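Local coordinates for protein alpha-glucosidase (Pseudoalteromonas sp. K8, PDB 5HQA) that hydrolyses alpha-glucosidic bonds as a calcium-binding, chloride-activated enzyme of glycoside hydrolase family 97, at residues Q460-N463 / P469-P472; D603-G608 / I656-L661. All coordinates share one frame; numbering follows the deposited sequence. Where two conformers were deposited one is given.

Interaction 1 of 2, residues Q460-N463 / P469-P472; sequences QEFN and PNPP. With CA (calcium ion), chain C; AC1 (4,6-dideoxy-4-{[(1S,4R,5S,6S)-4,5,6-trihydroxy-3-(hydroxymethyl)cyclohex-2-en-1-yl]amino}-alpha-D-glucopyranose), chain B.
Asn463 and Asn470 close a short loop behind the calcium site of the GH97 barrel domain. OD1 of Asn463 accepts the backbone N of Asn470 at 2.9 Å. The donor sits almost straight out from the carbonyl, with a C=O...N angle of 175°, although the hydrogen bond is less straight at the hydrogen, with an N-H...O angle of 146°. The other end of the Asn463 amide is also held. Its ND2 gives a hydrogen bond to Gln460 OE1 at 2.9 Å, and the acceptor lies in the amide plane. Together the two bonds fix the rotation of the amide. Gln460 NE2 is held in turn by Gln516 OE1 and Thr491 O, so Gln460 OE1 is itself held in place for Asn463.

The Asn470 side chain crosses that of Asn463 at about a right angle. The two amides do not bond to each other: Asn470 OD1 takes the NE of Arg458, and its ND2 goes to Gly459 O. Asn470 OD1 also lies 3.5 Å from Phe462 CB. Next to it Pro469 CA makes a CH...O contact with Phe462 O at 3.4 Å. A water bonds to Asn470 O at 2.7 Å and reaches Asn463 OD1 only weakly.

Glu461 turns away from this junction. Its CG lies between the backbone N and carbonyl carbon (chi1 58°), and the extended chain beyond carries OE2 to the calcium ion at 2.3 Å. Glu461 OE1 comes within 2.7 Å of N4A, the nitrogen bridging the two rings of the acarviosine unit of acarbose. Glu154, Glu437 and Glu455 complete the protein ligands, and the inhibitor adds O3, N4A and O2B. Phe462 touches Glu154 and a bound glucose, so the loop joins directly onto the calcium-containing glycan pocket of this GH97 enzyme.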
loop_
_atom_site.group_PDB
_atom_site.type_symbol
_atom_site.label_atom_id
_atom_site.label_comp_id
_atom_site.label_asym_id
_atom_site.label_seq_id
_atom_site.Cartn_x
_atom_site.Cartn_y
_atom_site.Cartn_z
ATOM N N GLN A 460 -1.242 7.892 -10.239
ATOM C CA GLN A 460 -1.233 9.030 -11.159
ATOM C C GLN A 460 -1.261 8.604 -12.623
ATOM O O GLN A 460 -1.793 9.336 -13.469
ATOM C CB GLN A 460 0.013 9.877 -10.899
ATOM C CG GLN A 460 0.004 11.246 -11.555
ATOM C CD GLN A 460 -0.790 12.253 -10.741
ATOM O OE1 GLN A 460 -1.973 12.491 -11.005
ATOM N NE2 GLN A 460 -0.141 12.848 -9.739
ATOM N N GLU A 461 -0.674 7.448 -12.952
ATOM C CA GLU A 461 -0.582 7.048 -14.355
ATOM C C GLU A 461 -1.953 6.961 -15.014
ATOM O O GLU A 461 -2.086 7.256 -16.206
ATOM C CB GLU A 461 0.143 5.709 -14.479
ATOM C CG GLU A 461 -0.528 4.578 -13.699
ATOM C CD GLU A 461 0.106 3.228 -13.971
ATOM O OE1 GLU A 461 0.941 3.150 -14.897
ATOM O OE2 GLU A 461 -0.233 2.242 -13.275
ATOM N N PHE A 462 -2.989 6.562 -14.266
ATOM C CA PHE A 462 -4.319 6.493 -14.870
ATOM C C PHE A 462 -4.867 7.863 -15.220
ATOM O O PHE A 462 -5.855 7.943 -15.956
ATOM C CB PHE A 462 -5.296 5.754 -13.953
ATOM C CG PHE A 462 -5.152 4.270 -14.028
ATOM C CD1 PHE A 462 -4.143 3.622 -13.320
ATOM C CD2 PHE A 462 -5.986 3.524 -14.844
ATOM C CE1 PHE A 462 -3.985 2.241 -13.419
ATOM C CE2 PHE A 462 -5.840 2.146 -14.946
ATOM C CZ PHE A 462 -4.839 1.502 -14.236
ATOM N N ASN A 463 -4.247 8.934 -14.726
ATOM C CA ASN A 463 -4.658 10.272 -15.109
ATOM C C ASN A 463 -4.034 10.720 -16.415
ATOM O O ASN A 463 -4.415 11.774 -16.931
ATOM C CB ASN A 463 -4.321 11.252 -13.991
ATOM C CG ASN A 463 -5.120 10.976 -12.746
ATOM O OD1 ASN A 463 -6.236 10.458 -12.823
ATOM N ND2 ASN A 463 -4.557 11.301 -11.590
ATOM N N PRO A 469 -9.994 9.109 -16.357
ATOM C CA PRO A 469 -8.962 9.214 -15.322
ATOM C C PRO A 469 -9.559 8.989 -13.943
ATOM O O PRO A 469 -10.768 8.752 -13.822
ATOM C CB PRO A 469 -8.446 10.648 -15.499
ATOM C CG PRO A 469 -9.651 11.394 -15.975
ATOM C CD PRO A 469 -10.363 10.432 -16.903
ATOM N N ASN A 470 -8.733 9.044 -12.903
ATOM C CA ASN A 470 -9.248 8.882 -11.549
ATOM C C ASN A 470 -10.258 9.989 -11.245
ATOM O O ASN A 470 -10.049 11.145 -11.632
ATOM C CB ASN A 470 -8.117 8.924 -10.517
ATOM C CG ASN A 470 -7.048 7.864 -10.762
ATOM O OD1 ASN A 470 -7.316 6.813 -11.353
ATOM N ND2 ASN A 470 -5.829 8.136 -10.296
ATOM N N PRO A 471 -11.352 9.678 -10.558
ATOM C CA PRO A 471 -12.351 10.704 -10.233
ATOM C C PRO A 471 -11.889 11.566 -9.073
ATOM O O PRO A 471 -10.970 11.191 -8.328
ATOM C CB PRO A 471 -13.588 9.875 -9.847
ATOM C CG PRO A 471 -12.988 8.622 -9.244
ATOM C CD PRO A 471 -11.758 8.336 -10.093
ATOM N N PRO A 472 -12.497 12.738 -8.893
ATOM C CA PRO A 472 -12.144 13.586 -7.743
ATOM C C PRO A 472 -12.135 12.866 -6.402
ATOM O O PRO A 472 -11.296 13.188 -5.550
ATOM C CB PRO A 472 -13.222 14.669 -7.797
ATOM C CG PRO A 472 -13.463 14.820 -9.277
ATOM C CD PRO A 472 -13.393 13.431 -9.839
HETATM CA CA CA C . 0.574 0.115 -12.877
HETATM C C1 AC1 B . -1.419 -1.351 -18.120
HETATM O O2 AC1 B . -2.652 -2.098 -16.208
HETATM C C2 AC1 B . -1.330 -1.760 -16.657
HETATM C C4A AC1 B . 5.228 1.898 -15.557
HETATM C C3 AC1 B . -0.720 -0.673 -15.812
HETATM O O3 AC1 B . -0.717 -1.059 -14.426
HETATM C C4 AC1 B . 0.666 -0.358 -16.307
HETATM N N4A AC1 B . 1.457 0.494 -15.364
HETATM C C5 AC1 B . 0.352 0.360 -17.611
HETATM O O5 AC1 B . -0.173 -0.648 -18.572
HETATM C C6 AC1 B . 1.515 1.061 -18.241
HETATM C C1B AC1 B . 2.847 -0.009 -15.071
HETATM C C2B AC1 B . 3.584 0.979 -13.945
HETATM O O2B AC1 B . 2.677 1.138 -12.854
HETATM C C3B AC1 B . 3.999 2.192 -14.521
HETATM O O3B AC1 B . 4.476 3.152 -13.545
HETATM O O4 AC1 B . 5.575 3.082 -16.248
HETATM C C5B AC1 B . 4.926 0.856 -16.511
HETATM C C7B AC1 B . 3.683 -0.151 -16.215
HETATM C C6B AC1 B . 6.083 0.359 -17.394
HETATM O O6B AC1 B . 6.923 -0.415 -16.596
HETATM O O HOH W 1 -7.881 12.654 -10.910
#

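Interaction 2 of 2, residues D603-G608 / I656-L661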
loop_
_atom_site.group_PDB
_atom_site.type_symbol
_atom_site.label_atom_id
_atom_site.label_comp_id
_atom_site.label_asym_id
_atom_site.label_seq_id
_atom_site.Cartn_x
_atom_site.Cartn_y
_atom_site.Cartn_z
ATOM N N ASP A 603 -3.549 22.052 17.677
ATOM C CA ASP A 603 -2.952 21.625 18.938
ATOM C C ASP A 603 -2.048 20.400 18.795
ATOM O O ASP A 603 -1.473 19.965 19.797
ATOM C CB ASP A 603 -4.036 21.386 19.999
ATOM C CG ASP A 603 -5.017 20.276 19.636
ATOM O OD1 ASP A 603 -4.763 19.475 18.712
ATOM O OD2 ASP A 603 -6.068 20.200 20.308
ATOM N N PHE A 604 -1.879 19.845 17.590
ATOM C CA PHE A 604 -0.824 18.855 17.397
ATOM C C PHE A 604 0.565 19.478 17.455
ATOM O O PHE A 604 1.540 18.765 17.715
ATOM C CB PHE A 604 -1.011 18.108 16.068
ATOM C CG PHE A 604 -1.082 19.004 14.866
ATOM C CD1 PHE A 604 0.075 19.408 14.213
ATOM C CD2 PHE A 604 -2.312 19.434 14.375
ATOM C CE1 PHE A 604 0.014 20.238 13.095
ATOM C CE2 PHE A 604 -2.382 20.268 13.259
ATOM C CZ PHE A 604 -1.215 20.665 12.613
ATOM N N LEU A 605 0.681 20.786 17.229
ATOM C CA LEU A 605 1.984 21.432 17.275
ATOM C C LEU A 605 2.572 21.343 18.680
ATOM O O LEU A 605 1.850 21.355 19.680
ATOM C CB LEU A 605 1.866 22.898 16.853
ATOM C CG LEU A 605 1.421 23.150 15.417
ATOM C CD1 LEU A 605 1.230 24.650 15.187
ATOM C CD2 LEU A 605 2.443 22.572 14.462
ATOM N N ASP A 606 3.902 21.253 18.744
ATOM C CA ASP A 606 4.595 21.165 20.026
ATOM C C ASP A 606 4.252 22.358 20.905
ATOM O O ASP A 606 4.307 23.510 20.464
ATOM C CB ASP A 606 6.105 21.093 19.807
ATOM C CG ASP A 606 6.500 19.945 18.907
ATOM O OD1 ASP A 606 6.371 20.087 17.672
ATOM O OD2 ASP A 606 6.921 18.896 19.436
ATOM N N ASN A 607 3.888 22.073 22.153
ATOM C CA ASN A 607 3.507 23.130 23.077
ATOM C C ASN A 607 4.690 24.051 23.341
ATOM O O ASN A 607 5.840 23.608 23.420
ATOM C CB ASN A 607 2.995 22.528 24.387
ATOM C CG ASN A 607 1.700 21.762 24.206
ATOM O OD1 ASN A 607 0.825 22.165 23.435
ATOM N ND2 ASN A 607 1.571 20.644 24.911
ATOM N N GLY A 608 4.403 25.346 23.457
ATOM C CA GLY A 608 5.432 26.317 23.765
ATOM C C GLY A 608 6.370 26.668 22.634
ATOM O O GLY A 608 7.319 27.424 22.857
ATOM N N ILE A 656 0.638 22.392 3.949
ATOM C CA ILE A 656 1.217 23.360 4.874
ATOM C C ILE A 656 2.536 22.833 5.408
ATOM O O ILE A 656 2.620 21.678 5.837
ATOM C CB ILE A 656 0.276 23.671 6.050
ATOM C CG1 ILE A 656 -1.093 24.108 5.539
ATOM C CG2 ILE A 656 0.898 24.751 6.954
ATOM C CD1 ILE A 656 -2.058 24.391 6.647
ATOM N N ARG A 657 3.554 23.685 5.407
ATOM C CA ARG A 657 4.766 23.452 6.177
ATOM C C ARG A 657 4.709 24.325 7.426
ATOM O O ARG A 657 4.601 25.550 7.323
ATOM C CB ARG A 657 6.022 23.772 5.364
ATOM C CG ARG A 657 7.278 23.724 6.206
ATOM C CD ARG A 657 8.524 24.072 5.423
ATOM N NE ARG A 657 9.678 24.014 6.319
ATOM C CZ ARG A 657 10.900 24.429 6.000
ATOM N NH1 ARG A 657 11.133 24.941 4.797
ATOM N NH2 ARG A 657 11.884 24.334 6.887
ATOM N N PHE A 658 4.753 23.700 8.600
ATOM C CA PHE A 658 4.845 24.425 9.864
ATOM C C PHE A 658 6.319 24.472 10.233
ATOM O O PHE A 658 6.862 23.515 10.793
ATOM C CB PHE A 658 4.015 23.751 10.952
ATOM C CG PHE A 658 2.547 23.762 10.677
ATOM C CD1 PHE A 658 1.779 24.869 11.014
ATOM C CD2 PHE A 658 1.933 22.670 10.082
ATOM C CE1 PHE A 658 0.417 24.885 10.761
ATOM C CE2 PHE A 658 0.569 22.677 9.820
ATOM C CZ PHE A 658 -0.189 23.785 10.161
ATOM N N LYS A 659 6.972 25.581 9.903
ATOM C CA LYS A 659 8.406 25.707 10.126
ATOM C C LYS A 659 8.648 26.139 11.568
ATOM O O LYS A 659 8.259 27.243 11.962
ATOM C CB LYS A 659 9.001 26.702 9.139
ATOM C CG LYS A 659 10.475 26.951 9.313
ATOM C CD LYS A 659 10.896 28.066 8.361
ATOM C CE LYS A 659 12.395 28.104 8.182
ATOM N NZ LYS A 659 12.761 29.115 7.153
ATOM N N ALA A 660 9.285 25.271 12.357
ATOM C CA ALA A 660 9.640 25.631 13.725
ATOM C C ALA A 660 10.619 26.790 13.701
ATOM O O ALA A 660 11.567 26.793 12.913
ATOM C CB ALA A 660 10.256 24.437 14.455
ATOM N N LEU A 661 10.380 27.779 14.557
ATOM C CA LEU A 661 11.240 28.956 14.651
ATOM C C LEU A 661 12.208 28.805 15.817
ATOM O O LEU A 661 11.802 28.405 16.913
ATOM C CB LEU A 661 10.406 30.230 14.804
ATOM C CG LEU A 661 9.478 30.459 13.613
ATOM C CD1 LEU A 661 8.671 31.723 13.792
ATOM C CD2 LEU A 661 10.275 30.522 12.319
#
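The ring of Phe604 turns its edge toward one face of the Phe658 ring, while Ile656 CG2 lies over the opposite face of Phe658, offset toward the rim and 3.5 Å above the plane. This is an offset edge-to-face aromatic pair. It joins a loop to an inner strand of the antiparallel sheet in the C-terminal domain. The ring centroids are 5.7 Å apart and the planes stand at 78°. The touching atoms are Phe604 CZ and Phe658 CE2, at 3.9 Å, with CE2 lying in the plane of the Phe604 ring.

With chi1 at 56° the ring of Phe604 swings over its own backbone toward Phe658. Leu605 comes in beside it, on the same side of the Phe658 ring. One methyl branch, CD2, does the touching there. It meets the base of the aromatic side chain rather than its far end. No hydrogen bond links the two segments, and the contact is entirely apolar.

Strand 653-660 runs between strands 585-591 and 611-618. Phe658 packs on Trp585 and Leu587 of one neighbour and on Phe611 and Ala613 of the other. Trp585 also meets the Phe604 ring and gives its NE1 to Asp606 OD1, while Asp606 OD2 forms a salt bridge with Lys573. The loop is thus held to the sheet by polar bonds beside the apolar patch. Within that patch, Leu605 CD2 lies 4.0 Å from both CB and CG of Phe658.

How the interactions relate
The chain first builds the N-terminal beta sheets, then enters the parallel strands of the barrel domain. Interaction 1 follows strand 451-454. It closes a loop of five intervening residues that carries the end of the short helix 462-465, before the last parallel strand 527-529. Interaction 2 comes later, in the C-terminal sheet. It brings the loop between strands 596-601 and 611-618 against the final strand, across 47 intervening residues that include strands 611-618, 631-638 and 643-648. The two contacts are in series and neither nest nor cross. Their centres are 33 Å apart and their nearest atoms about 17 Å apart. One is local to the glycan pocket; the other is structural packing in the C-terminal sheet.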